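Local coordinates for ADP-ribosylating toxin CARDS (Mycoplasma pneumoniae, PDB 4TLV), which transfers the ADP-ribosyl group from NAD(+) to target proteins as the main virulence factor of this bacterium and causes vacuolization in mammalian cells, at residues 439-443 with 475-479; 330-334 with 514-518; 492-496 with 523-527; 320-324 with 354-358. All blocks are in the same frame, centred on the assembly; numbering follows the deposited sequence.

Contact 1: residues 439-443 with 475-479; sequences TFFVD and YDLKT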
loop_
_atom_site.group_PDB
_atom_site.type_symbol
_atom_site.label_atom_id
_atom_site.label_comp_id
_atom_site.label_asym_id
_atom_site.label_seq_id
_atom_site.Cartn_x
_atom_site.Cartn_y
_atom_site.Cartn_z
ATOM N N THR A 439 0.219 -1.195 -10.618
ATOM C CA THR A 439 0.517 0.238 -10.553
ATOM C C THR A 439 0.722 0.684 -9.118
ATOM O O THR A 439 0.210 0.065 -8.175
ATOM C CB THR A 439 -0.570 1.117 -11.205
ATOM O OG1 THR A 439 -1.792 1.038 -10.449
ATOM C CG2 THR A 439 -0.788 0.707 -12.689
ATOM N N PHE A 440 1.480 1.763 -8.958
ATOM C CA PHE A 440 1.928 2.182 -7.636
ATOM C C PHE A 440 1.759 3.688 -7.446
ATOM O O PHE A 440 2.716 4.407 -7.160
ATOM C CB PHE A 440 3.381 1.760 -7.466
ATOM C CG PHE A 440 3.597 0.293 -7.706
ATOM C CD1 PHE A 440 3.854 -0.186 -8.982
ATOM C CD2 PHE A 440 3.518 -0.607 -6.664
ATOM C CE1 PHE A 440 4.047 -1.536 -9.215
ATOM C CE2 PHE A 440 3.705 -1.970 -6.892
ATOM C CZ PHE A 440 3.957 -2.432 -8.164
ATOM N N PHE A 441 0.528 4.158 -7.616
ATOM C CA PHE A 441 0.217 5.581 -7.481
ATOM C C PHE A 441 -0.169 5.922 -6.048
ATOM O O PHE A 441 -0.982 5.220 -5.440
ATOM C CB PHE A 441 -0.965 5.966 -8.381
ATOM C CG PHE A 441 -0.814 5.541 -9.819
ATOM C CD1 PHE A 441 0.439 5.472 -10.421
ATOM C CD2 PHE A 441 -1.943 5.251 -10.577
ATOM C CE1 PHE A 441 0.564 5.087 -11.761
ATOM C CE2 PHE A 441 -1.829 4.881 -11.917
ATOM C CZ PHE A 441 -0.573 4.800 -12.503
ATOM N N VAL A 442 0.411 6.998 -5.513
ATOM C CA VAL A 442 0.010 7.525 -4.199
ATOM C C VAL A 442 -0.826 8.777 -4.402
ATOM O O VAL A 442 -0.454 9.651 -5.193
ATOM C CB VAL A 442 1.228 7.933 -3.318
ATOM C CG1 VAL A 442 0.747 8.429 -1.944
ATOM C CG2 VAL A 442 2.190 6.769 -3.161
ATOM N N ASP A 443 -1.973 8.846 -3.734
ATOM C CA ASP A 443 -2.784 10.070 -3.741
ATOM C C ASP A 443 -2.111 11.075 -2.813
ATOM O O ASP A 443 -2.049 10.857 -1.601
ATOM C CB ASP A 443 -4.211 9.764 -3.274
ATOM C CG ASP A 443 -5.160 10.974 -3.392
ATOM O OD1 ASP A 443 -4.691 12.115 -3.556
ATOM O OD2 ASP A 443 -6.391 10.770 -3.310
ATOM N N TYR A 475 1.357 10.694 -7.010
ATOM C CA TYR A 475 2.784 10.514 -7.183
ATOM C C TYR A 475 3.016 9.072 -7.601
ATOM O O TYR A 475 2.553 8.154 -6.924
ATOM C CB TYR A 475 3.463 10.808 -5.854
ATOM C CG TYR A 475 4.980 10.766 -5.839
ATOM C CD1 TYR A 475 5.736 11.795 -6.384
ATOM C CD2 TYR A 475 5.651 9.739 -5.204
ATOM C CE1 TYR A 475 7.134 11.778 -6.326
ATOM C CE2 TYR A 475 7.039 9.715 -5.133
ATOM C CZ TYR A 475 7.779 10.739 -5.695
ATOM O OH TYR A 475 9.161 10.699 -5.600
ATOM N N ASP A 476 3.688 8.870 -8.731
ATOM C CA ASP A 476 3.967 7.516 -9.213
ATOM C C ASP A 476 5.252 7.011 -8.590
ATOM O O ASP A 476 6.331 7.484 -8.926
ATOM C CB ASP A 476 4.111 7.478 -10.731
ATOM C CG ASP A 476 4.570 6.119 -11.220
ATOM O OD1 ASP A 476 4.259 5.102 -10.549
ATOM O OD2 ASP A 476 5.274 6.070 -12.243
ATOM N N LEU A 477 5.143 6.045 -7.682
ATOM C CA LEU A 477 6.330 5.539 -6.986
ATOM C C LEU A 477 7.324 4.840 -7.909
ATOM O O LEU A 477 8.493 4.703 -7.559
ATOM C CB LEU A 477 5.912 4.586 -5.863
ATOM C CG LEU A 477 5.203 5.255 -4.685
ATOM C CD1 LEU A 477 4.540 4.182 -3.804
ATOM C CD2 LEU A 477 6.172 6.144 -3.862
ATOM N N LYS A 478 6.870 4.349 -9.064
ATOM C CA LYS A 478 7.809 3.686 -9.974
ATOM C C LYS A 478 8.820 4.662 -10.568
ATOM O O LYS A 478 9.981 4.323 -10.746
ATOM C CB LYS A 478 7.087 2.972 -11.126
ATOM C CG LYS A 478 6.368 1.694 -10.745
ATOM C CD LYS A 478 5.652 1.075 -11.969
ATOM C CE LYS A 478 6.588 0.218 -12.794
ATOM N NZ LYS A 478 5.863 -0.487 -13.905
ATOM N N THR A 479 8.363 5.864 -10.887
ATOM C CA THR A 479 9.150 6.801 -11.686
ATOM C C THR A 479 9.390 8.155 -11.017
ATOM O O THR A 479 10.116 8.969 -11.563
ATOM C CB THR A 479 8.474 7.091 -13.038
ATOM O OG1 THR A 479 7.206 7.717 -12.812
ATOM C CG2 THR A 479 8.275 5.796 -13.860
HETATM O O HOH W 1 2.939 2.744 -11.126
#
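An antiparallel strand pair at one edge of the D3 sheet brings V442 opposite Y475. Their backbones are joined twice: V442 N donates to Y475 O at 2.8 Å, almost straight (175°), and Y475 N returns a bond to V442 O. F441 and D476 form the next, non-hydrogen-bonded pair, after which L477 N reaches F440 O at 3.0 Å, where regular strand geometry has already ended. Strand 441-443 is one of the two outermost strands of this sheet, in the C-terminal beta-trefoil domain, and follows directly on the end of D2. V442 CG2 meets L477 CD1 at 3.6 Å. On the other face, D476 OD1 comes to the edge of the F441 ring, near its plane, 3.8 Å from F441 CD1, with ring and carboxylate planes 83° apart. CG of D476 is anti to its backbone N (chi1 173°), which swings OD1 over the following turn. There OD1 accepts K478 N at 3.1 Å from above the carboxylate plane, making an Asx turn, while OD2 takes the hydroxyl of T479 (OG1) at 2.6 Å. A water joins the two segments, accepting from F440 N and donating to D476 OD1. F483 meets the F441 ring edge-to-face, and the hydroxyl of Y475 is hydrogen-bonded to W526 O. The K478 chain bends at chi3, and its CG lies 3.6 Å from F440 CD1.

Contact 2: residues 330-334 with 514-518; sequences GAQIS and HDMNE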
loop_
_atom_site.group_PDB
_atom_site.type_symbol
_atom_site.label_atom_id
_atom_site.label_comp_id
_atom_site.label_asym_id
_atom_site.label_seq_id
_atom_site.Cartn_x
_atom_site.Cartn_y
_atom_site.Cartn_z
ATOM N N GLY A 330 -6.857 4.891 -21.684
ATOM C CA GLY A 330 -6.055 5.450 -22.757
ATOM C C GLY A 330 -4.948 6.354 -22.244
ATOM O O GLY A 330 -3.923 6.533 -22.905
ATOM N N ALA A 331 -5.150 6.915 -21.057
ATOM C CA ALA A 331 -4.149 7.782 -20.454
ATOM C C ALA A 331 -3.301 7.040 -19.410
ATOM O O ALA A 331 -2.696 7.659 -18.537
ATOM C CB ALA A 331 -4.807 9.025 -19.845
ATOM N N GLN A 332 -3.281 5.711 -19.513
ATOM C CA GLN A 332 -2.385 4.860 -18.740
ATOM C C GLN A 332 -2.665 4.813 -17.232
ATOM O O GLN A 332 -1.777 4.514 -16.449
ATOM C CB GLN A 332 -0.922 5.232 -18.999
ATOM C CG GLN A 332 -0.544 5.246 -20.472
ATOM C CD GLN A 332 0.792 5.922 -20.707
ATOM O OE1 GLN A 332 0.952 7.116 -20.447
ATOM N NE2 GLN A 332 1.770 5.151 -21.166
ATOM N N ILE A 333 -3.895 5.080 -16.819
ATOM C CA ILE A 333 -4.194 4.885 -15.408
ATOM C C ILE A 333 -5.034 3.633 -15.162
ATOM O O ILE A 333 -5.746 3.142 -16.040
ATOM C CB ILE A 333 -4.809 6.113 -14.722
ATOM C CG1 ILE A 333 -6.128 6.475 -15.375
ATOM C CG2 ILE A 333 -3.815 7.311 -14.685
ATOM C CD1 ILE A 333 -6.554 7.882 -15.071
ATOM N N SER A 334 -4.888 3.116 -13.955
ATOM C CA SER A 334 -5.574 1.923 -13.487
ATOM C C SER A 334 -6.753 2.392 -12.645
ATOM O O SER A 334 -6.669 3.435 -11.997
ATOM C CB SER A 334 -4.606 1.111 -12.619
ATOM O OG SER A 334 -5.266 0.040 -11.972
ATOM N N HIS A 514 2.107 13.293 -21.005
ATOM C CA HIS A 514 3.406 12.658 -21.039
ATOM C C HIS A 514 3.217 11.152 -20.858
ATOM O O HIS A 514 2.196 10.732 -20.337
ATOM C CB HIS A 514 4.261 13.246 -19.914
ATOM C CG HIS A 514 5.706 12.853 -19.971
ATOM N ND1 HIS A 514 6.584 13.375 -20.896
ATOM C CD2 HIS A 514 6.432 12.013 -19.195
ATOM C CE1 HIS A 514 7.783 12.853 -20.705
ATOM N NE2 HIS A 514 7.719 12.029 -19.674
ATOM N N ASP A 515 4.184 10.358 -21.312
ATOM C CA ASP A 515 4.154 8.900 -21.153
ATOM C C ASP A 515 4.344 8.495 -19.664
ATOM O O ASP A 515 5.392 8.730 -19.068
ATOM C CB ASP A 515 5.239 8.276 -22.030
ATOM C CG ASP A 515 5.234 6.752 -21.999
ATOM O OD1 ASP A 515 4.500 6.141 -21.183
ATOM O OD2 ASP A 515 5.992 6.163 -22.799
ATOM N N MET A 516 3.317 7.898 -19.079
ATOM C CA MET A 516 3.385 7.410 -17.694
ATOM C C MET A 516 4.603 6.510 -17.452
ATOM O O MET A 516 5.173 6.518 -16.371
ATOM C CB MET A 516 2.089 6.683 -17.322
ATOM C CG MET A 516 2.055 6.155 -15.876
ATOM S SD MET A 516 1.911 7.464 -14.646
ATOM C CE MET A 516 0.191 7.892 -14.843
ATOM N N ASN A 517 5.027 5.766 -18.471
ATOM C CA ASN A 517 6.153 4.842 -18.346
ATOM C C ASN A 517 7.527 5.496 -18.495
ATOM O O ASN A 517 8.542 4.856 -18.241
ATOM C CB ASN A 517 6.078 3.736 -19.404
ATOM C CG ASN A 517 4.738 3.020 -19.427
ATOM O OD1 ASN A 517 4.125 2.836 -20.493
ATOM N ND2 ASN A 517 4.286 2.599 -18.267
ATOM N N GLU A 518 7.569 6.736 -18.966
ATOM C CA GLU A 518 8.860 7.374 -19.229
ATOM C C GLU A 518 9.622 7.591 -17.909
ATOM O O GLU A 518 9.054 8.060 -16.926
ATOM C CB GLU A 518 8.679 8.675 -20.027
ATOM C CG GLU A 518 9.984 9.239 -20.569
ATOM C CD GLU A 518 10.762 9.989 -19.509
ATOM O OE1 GLU A 518 10.121 10.625 -18.637
ATOM O OE2 GLU A 518 12.010 9.937 -19.544
#
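Q332 reaches from the D2 beta-trefoil to a type I beta turn, D515 to E518, in the D3 beta-trefoil, so this contact is part of the interface between the two domains. Its CB starts the approach, lying 3.7 Å from M516 CB, and the two side chains run past one another, heading opposite ways. CG is anti to the carbonyl carbon (chi1 -53°) and the chain runs extended from there, which carries the amide to the start of the turn. CD again faces M516 CB. At the tip the two amide atoms use different partners: OE1 accepts M516 N at 2.8 Å, the donor sitting above the carbonyl plane, 38° out of it, instead of on a lone pair. NE2 donates to D515 OD1 at 2.9 Å, and here the acceptor lies in the amide plane of Q332. N517 OD1 is also near NE2, but the angle is too poor for a bond.

These two bonds together fix the rotation of the amide, because exchanging O and N would set donor against donor at M516. The turn is itself braced: D515 OD1 also accepts N517 N at 2.8 Å, an Asx turn, and E518 N bonds to D515 O. K481 NZ takes up M516 O and E518 O from outside. The M516 chain bends at chi2 and chi3, and its CE comes within 4.1 Å of I333 CG2. At D515 OD1, Q332 NE2 and N517 N arrive from opposite faces of the carboxylate.

Contact 3: residues 492-496 with 523-527; sequences FFLHN and NFKWY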
loop_
_atom_site.group_PDB
_atom_site.type_symbol
_atom_site.label_atom_id
_atom_site.label_comp_id
_atom_site.label_asym_id
_atom_site.label_seq_id
_atom_site.Cartn_x
_atom_site.Cartn_y
_atom_site.Cartn_z
ATOM N N PHE A 492 -2.033 14.855 -16.747
ATOM C CA PHE A 492 -0.978 15.858 -16.916
ATOM C C PHE A 492 0.084 15.749 -15.833
ATOM O O PHE A 492 -0.253 15.596 -14.657
ATOM C CB PHE A 492 -1.584 17.267 -16.880
ATOM C CG PHE A 492 -2.612 17.502 -17.952
ATOM C CD1 PHE A 492 -3.915 17.051 -17.790
ATOM C CD2 PHE A 492 -2.272 18.155 -19.123
ATOM C CE1 PHE A 492 -4.863 17.269 -18.770
ATOM C CE2 PHE A 492 -3.216 18.363 -20.116
ATOM C CZ PHE A 492 -4.507 17.913 -19.941
ATOM N N PHE A 493 1.348 15.882 -16.234
ATOM C CA PHE A 493 2.505 15.669 -15.355
ATOM C C PHE A 493 3.260 16.961 -15.029
ATOM O O PHE A 493 3.445 17.830 -15.895
ATOM C CB PHE A 493 3.464 14.682 -16.013
ATOM C CG PHE A 493 2.879 13.302 -16.189
ATOM C CD1 PHE A 493 2.022 13.020 -17.247
ATOM C CD2 PHE A 493 3.164 12.301 -15.276
ATOM C CE1 PHE A 493 1.476 11.743 -17.400
ATOM C CE2 PHE A 493 2.621 11.028 -15.412
ATOM C CZ PHE A 493 1.779 10.746 -16.480
ATOM N N LEU A 494 3.709 17.067 -13.787
ATOM C CA LEU A 494 4.371 18.271 -13.292
ATOM C C LEU A 494 5.769 18.329 -13.871
ATOM O O LEU A 494 6.554 17.387 -13.721
ATOM C CB LEU A 494 4.416 18.256 -11.754
ATOM C CG LEU A 494 5.057 19.482 -11.079
ATOM C CD1 LEU A 494 4.269 20.741 -11.436
ATOM C CD2 LEU A 494 5.120 19.301 -9.585
ATOM N N HIS A 495 6.078 19.423 -14.567
ATOM C CA HIS A 495 7.334 19.533 -15.296
ATOM C C HIS A 495 8.161 20.757 -14.877
ATOM O O HIS A 495 7.661 21.887 -14.868
ATOM C CB HIS A 495 7.061 19.586 -16.811
ATOM C CG HIS A 495 8.299 19.648 -17.649
ATOM N ND1 HIS A 495 8.569 20.699 -18.498
ATOM C CD2 HIS A 495 9.344 18.793 -17.768
ATOM C CE1 HIS A 495 9.722 20.489 -19.109
ATOM N NE2 HIS A 495 10.214 19.339 -18.684
ATOM N N ASN A 496 9.432 20.529 -14.558
ATOM C CA ASN A 496 10.335 21.618 -14.197
ATOM C C ASN A 496 10.903 22.236 -15.469
ATOM O O ASN A 496 11.207 21.515 -16.397
ATOM C CB ASN A 496 11.483 21.086 -13.340
ATOM C CG ASN A 496 12.627 22.087 -13.206
ATOM O OD1 ASN A 496 12.402 23.122 -12.431
ATOM N ND2 ASN A 496 13.698 21.923 -13.800
ATOM N N ASN A 523 13.555 16.153 -15.236
ATOM C CA ASN A 523 12.682 17.320 -15.104
ATOM C C ASN A 523 11.229 16.964 -14.818
ATOM O O ASN A 523 10.430 17.834 -14.503
ATOM C CB ASN A 523 12.763 18.207 -16.342
ATOM C CG ASN A 523 14.108 18.856 -16.485
ATOM O OD1 ASN A 523 14.548 19.579 -15.594
ATOM N ND2 ASN A 523 14.778 18.602 -17.605
ATOM N N PHE A 524 10.894 15.682 -14.905
ATOM C CA PHE A 524 9.552 15.240 -14.523
ATOM C C PHE A 524 9.593 14.485 -13.190
ATOM O O PHE A 524 8.554 13.992 -12.731
ATOM C CB PHE A 524 8.955 14.301 -15.579
ATOM C CG PHE A 524 8.459 14.997 -16.831
ATOM C CD1 PHE A 524 7.193 15.553 -16.874
ATOM C CD2 PHE A 524 9.246 15.042 -17.971
ATOM C CE1 PHE A 524 6.726 16.176 -18.022
ATOM C CE2 PHE A 524 8.790 15.663 -19.129
ATOM C CZ PHE A 524 7.530 16.228 -19.155
ATOM N N LYS A 525 10.784 14.367 -12.599
ATOM C CA LYS A 525 10.955 13.640 -11.328
ATOM C C LYS A 525 11.064 14.546 -10.101
ATOM O O LYS A 525 11.841 15.506 -10.096
ATOM C CB LYS A 525 12.170 12.707 -11.414
ATOM C CG LYS A 525 12.063 11.700 -12.555
ATOM C CD LYS A 525 13.091 10.607 -12.423
ATOM C CE LYS A 525 12.833 9.520 -13.471
ATOM N NZ LYS A 525 13.910 8.509 -13.411
ATOM N N TRP A 526 10.306 14.210 -9.052
ATOM C CA TRP A 526 10.232 15.025 -7.842
ATOM C C TRP A 526 10.371 14.164 -6.589
ATOM O O TRP A 526 10.085 12.967 -6.612
ATOM C CB TRP A 526 8.902 15.778 -7.793
ATOM C CG TRP A 526 8.671 16.605 -8.997
ATOM C CD1 TRP A 526 8.139 16.194 -10.188
ATOM C CD2 TRP A 526 8.990 17.988 -9.152
ATOM N NE1 TRP A 526 8.109 17.241 -11.078
ATOM C CE2 TRP A 526 8.618 18.359 -10.464
ATOM C CE3 TRP A 526 9.548 18.955 -8.309
ATOM C CZ2 TRP A 526 8.784 19.660 -10.953
ATOM C CZ3 TRP A 526 9.711 20.259 -8.797
ATOM C CH2 TRP A 526 9.334 20.591 -10.106
ATOM N N TYR A 527 10.807 14.779 -5.495
ATOM C CA TYR A 527 10.850 14.081 -4.210
ATOM C C TYR A 527 10.460 15.017 -3.078
ATOM O O TYR A 527 10.501 16.245 -3.226
ATOM C CB TYR A 527 12.229 13.459 -3.961
ATOM C CG TYR A 527 13.335 14.478 -3.815
ATOM C CD1 TYR A 527 13.940 15.046 -4.934
ATOM C CD2 TYR A 527 13.774 14.878 -2.556
ATOM C CE1 TYR A 527 14.967 15.990 -4.794
ATOM C CE2 TYR A 527 14.792 15.815 -2.406
ATOM C CZ TYR A 527 15.381 16.366 -3.529
ATOM O OH TYR A 527 16.388 17.297 -3.374
HETATM O O HOH W 2 6.103 14.626 -13.129
#
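N496 and N523 are joined by two bonds, one of backbone and one of side chain. N496 N donates to N523 O at 2.9 Å, practically straight (178°) and in the carbonyl plane, while N496 ND2 donates to N523 OD1 at 3.1 Å, the two amide planes being modestly inclined. Next to them, W526 points its indole N-H at the backbone: NE1 meets L494 O at 3.1 Å. That oxygen lies near the ring plane, although the donor stands 62° out of the carbonyl plane, off any lone pair. The L494 side chain, with CG anti to its backbone N, runs roughly perpendicular to that of W526 and lays CD2 over the five-membered ring, 4.0 Å from its centroid, a CH-pi contact. H495 CD2 lies over the centre of the F524 ring, 3.4 Å above its plane; the two rings are oblique (34°), neither stacked nor edge-to-face.

In the next shell, E510 OE2 takes H495 ND1, S569 OG is hydrogen-bonded to N496 OD1, and H514 stacks on the face of F524 opposite H495. A water lies within hydrogen-bonding distance of both L494 O and F524 O. The contact joins strand 490-495 to the short 3-10 segment 523-524 that leads into strand 526-529 of the D3 beta-trefoil; the chains run at a steep angle, without strand pairing between them. With L498 O also accepting from ND2, the buried amide of N496 has hydrogen-bond partners for both its oxygen and its nitrogen, which implies a fixed orientation for this group.

Contact 4: residues 320-324 with 354-358; sequences YQRIC and VSAVN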
loop_
_atom_site.group_PDB
_atom_site.type_symbol
_atom_site.label_atom_id
_atom_site.label_comp_id
_atom_site.label_asym_id
_atom_site.label_seq_id
_atom_site.Cartn_x
_atom_site.Cartn_y
_atom_site.Cartn_z
ATOM N N TYR A 320 -2.377 -4.556 -2.137
ATOM C CA TYR A 320 -2.805 -3.336 -1.437
ATOM C C TYR A 320 -4.277 -3.460 -1.054
ATOM O O TYR A 320 -4.871 -2.522 -0.537
ATOM C CB TYR A 320 -2.601 -2.099 -2.328
ATOM C CG TYR A 320 -1.148 -1.829 -2.625
ATOM C CD1 TYR A 320 -0.316 -1.281 -1.663
ATOM C CD2 TYR A 320 -0.607 -2.140 -3.852
ATOM C CE1 TYR A 320 1.037 -1.058 -1.925
ATOM C CE2 TYR A 320 0.732 -1.920 -4.116
ATOM C CZ TYR A 320 1.546 -1.379 -3.144
ATOM O OH TYR A 320 2.877 -1.146 -3.417
ATOM N N GLN A 321 -4.843 -4.637 -1.309
ATOM C CA GLN A 321 -6.259 -4.924 -1.047
ATOM C C GLN A 321 -7.244 -4.310 -2.049
ATOM O O GLN A 321 -8.446 -4.274 -1.781
ATOM C CB GLN A 321 -6.663 -4.539 0.393
ATOM C CG GLN A 321 -5.932 -5.308 1.480
ATOM C CD GLN A 321 -6.453 -4.992 2.885
ATOM O OE1 GLN A 321 -5.638 -4.317 3.675
ATOM N NE2 GLN A 321 -7.590 -5.341 3.243
ATOM N N ARG A 322 -6.753 -3.849 -3.200
ATOM C CA ARG A 322 -7.613 -3.175 -4.158
ATOM C C ARG A 322 -8.205 -4.175 -5.126
ATOM O O ARG A 322 -7.559 -5.152 -5.500
ATOM C CB ARG A 322 -6.834 -2.122 -4.941
ATOM C CG ARG A 322 -6.092 -1.106 -4.049
ATOM C CD ARG A 322 -5.269 -0.138 -4.924
ATOM N NE ARG A 322 -4.179 -0.817 -5.613
ATOM C CZ ARG A 322 -3.176 -0.181 -6.217
ATOM N NH1 ARG A 322 -3.138 1.146 -6.206
ATOM N NH2 ARG A 322 -2.226 -0.865 -6.867
ATOM N N ILE A 323 -9.441 -3.938 -5.531
ATOM C CA ILE A 323 -10.014 -4.721 -6.620
ATOM C C ILE A 323 -9.938 -3.858 -7.876
ATOM O O ILE A 323 -10.643 -2.850 -7.980
ATOM C CB ILE A 323 -11.489 -5.092 -6.316
ATOM C CG1 ILE A 323 -11.568 -5.895 -5.018
ATOM C CG2 ILE A 323 -12.098 -5.865 -7.484
ATOM C CD1 ILE A 323 -12.987 -5.967 -4.418
ATOM N N CYS A 324 -9.069 -4.230 -8.815
ATOM C CA CYS A 324 -8.775 -3.391 -9.972
ATOM C C CYS A 324 -9.310 -3.997 -11.259
ATOM O O CYS A 324 -9.306 -5.223 -11.416
ATOM C CB CYS A 324 -7.265 -3.230 -10.159
ATOM S SG CYS A 324 -6.332 -2.682 -8.733
ATOM N N VAL A 354 -9.300 6.285 -9.583
ATOM C CA VAL A 354 -7.902 6.000 -9.902
ATOM C C VAL A 354 -7.264 5.152 -8.789
ATOM O O VAL A 354 -7.315 5.520 -7.614
ATOM C CB VAL A 354 -7.113 7.305 -10.119
ATOM C CG1 VAL A 354 -5.599 7.039 -10.253
ATOM C CG2 VAL A 354 -7.620 8.008 -11.369
ATOM N N SER A 355 -6.673 4.018 -9.165
ATOM C CA SER A 355 -6.051 3.117 -8.180
ATOM C C SER A 355 -4.968 3.837 -7.396
ATOM O O SER A 355 -4.072 4.425 -7.985
ATOM C CB SER A 355 -5.427 1.896 -8.885
ATOM O OG SER A 355 -6.356 1.257 -9.744
ATOM N N ALA A 356 -5.030 3.773 -6.068
ATOM C CA ALA A 356 -4.092 4.501 -5.217
ATOM C C ALA A 356 -3.718 3.602 -4.063
ATOM O O ALA A 356 -4.596 3.019 -3.429
ATOM C CB ALA A 356 -4.747 5.760 -4.666
ATOM N N VAL A 357 -2.428 3.513 -3.763
ATOM C CA VAL A 357 -1.977 2.549 -2.764
ATOM C C VAL A 357 -2.351 2.950 -1.348
ATOM O O VAL A 357 -2.349 2.111 -0.452
ATOM C CB VAL A 357 -0.465 2.286 -2.848
ATOM C CG1 VAL A 357 -0.113 1.662 -4.194
ATOM C CG2 VAL A 357 0.324 3.575 -2.616
ATOM N N ASN A 358 -2.654 4.232 -1.146
ATOM C CA ASN A 358 -2.956 4.733 0.182
ATOM C C ASN A 358 -4.430 5.036 0.413
ATOM O O ASN A 358 -4.781 5.585 1.439
ATOM C CB ASN A 358 -2.118 5.986 0.505
ATOM C CG ASN A 358 -2.317 7.105 -0.520
ATOM O OD1 ASN A 358 -2.521 6.846 -1.709
ATOM N ND2 ASN A 358 -2.255 8.357 -0.057
HETATM O O HOH W 3 -1.793 2.704 -8.188
#
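R322 NH1 donates to a water at 2.9 Å, and that water in turn donates to S355 O at 2.9 Å, so the two segments are bridged rather than bonded directly. A356 N lies only 3.2 Å from R322 NH1, near the guanidinium plane, but both are donors; A356 N is used instead by Q362 OE1. Bending of the arginine at chi3 (-66°) brings the group over S355, whose CB faces it at 3.6 Å from NH1. On the apolar side, V357 CG1 stands over the face of Y320, 3.5 Å from the ring centroid and 8° off the normal, a well-centred CH-pi contact. The same methyl is 3.7 Å from R322 NH1, so it touches both the ring and the guanidinium.

These residues belong to the D2 beta-trefoil, where the loop after strand 348-354 packs on the approach to strand 323-325. The loop also meets D3, V357 N being hydrogen-bonded to F441 O. At the remaining nitrogens of R322, NE forms a salt bridge with D318 and NH2 donates to T439 O; S355 OG is hydrogen-bonded to S336 OG and S334 OG. A carboxylate, a backbone oxygen and a water thus each accept from one nitrogen of R322, consistent with a buried, charged arginine whose charge is offset by D318.

Contacts 1, 3 and 4 are buried, whereas contact 2 is partly exposed, and its chemistry follows: a side-chain amide bonded to a carboxylate and to a backbone N-H does most of the work there, while contact 1 relies on backbone pairing, contact 3 mixes asparagine and indole hydrogen bonds with aromatic packing, and contact 4 uses a methyl-ring contact and a water bridge. Contacts 1 and 3 share the D3 sheet, 441-443 and 526-529 being its outermost strands. Contact 4 lies inside D2, and contact 2 joins D2 to D3. D2 meets D3 again where contacts 1 and 4 touch, through N358 OD1 and D443 N. F493 packs on M516, linking contacts 2 and 3; contacts 3 and 4 do not touch.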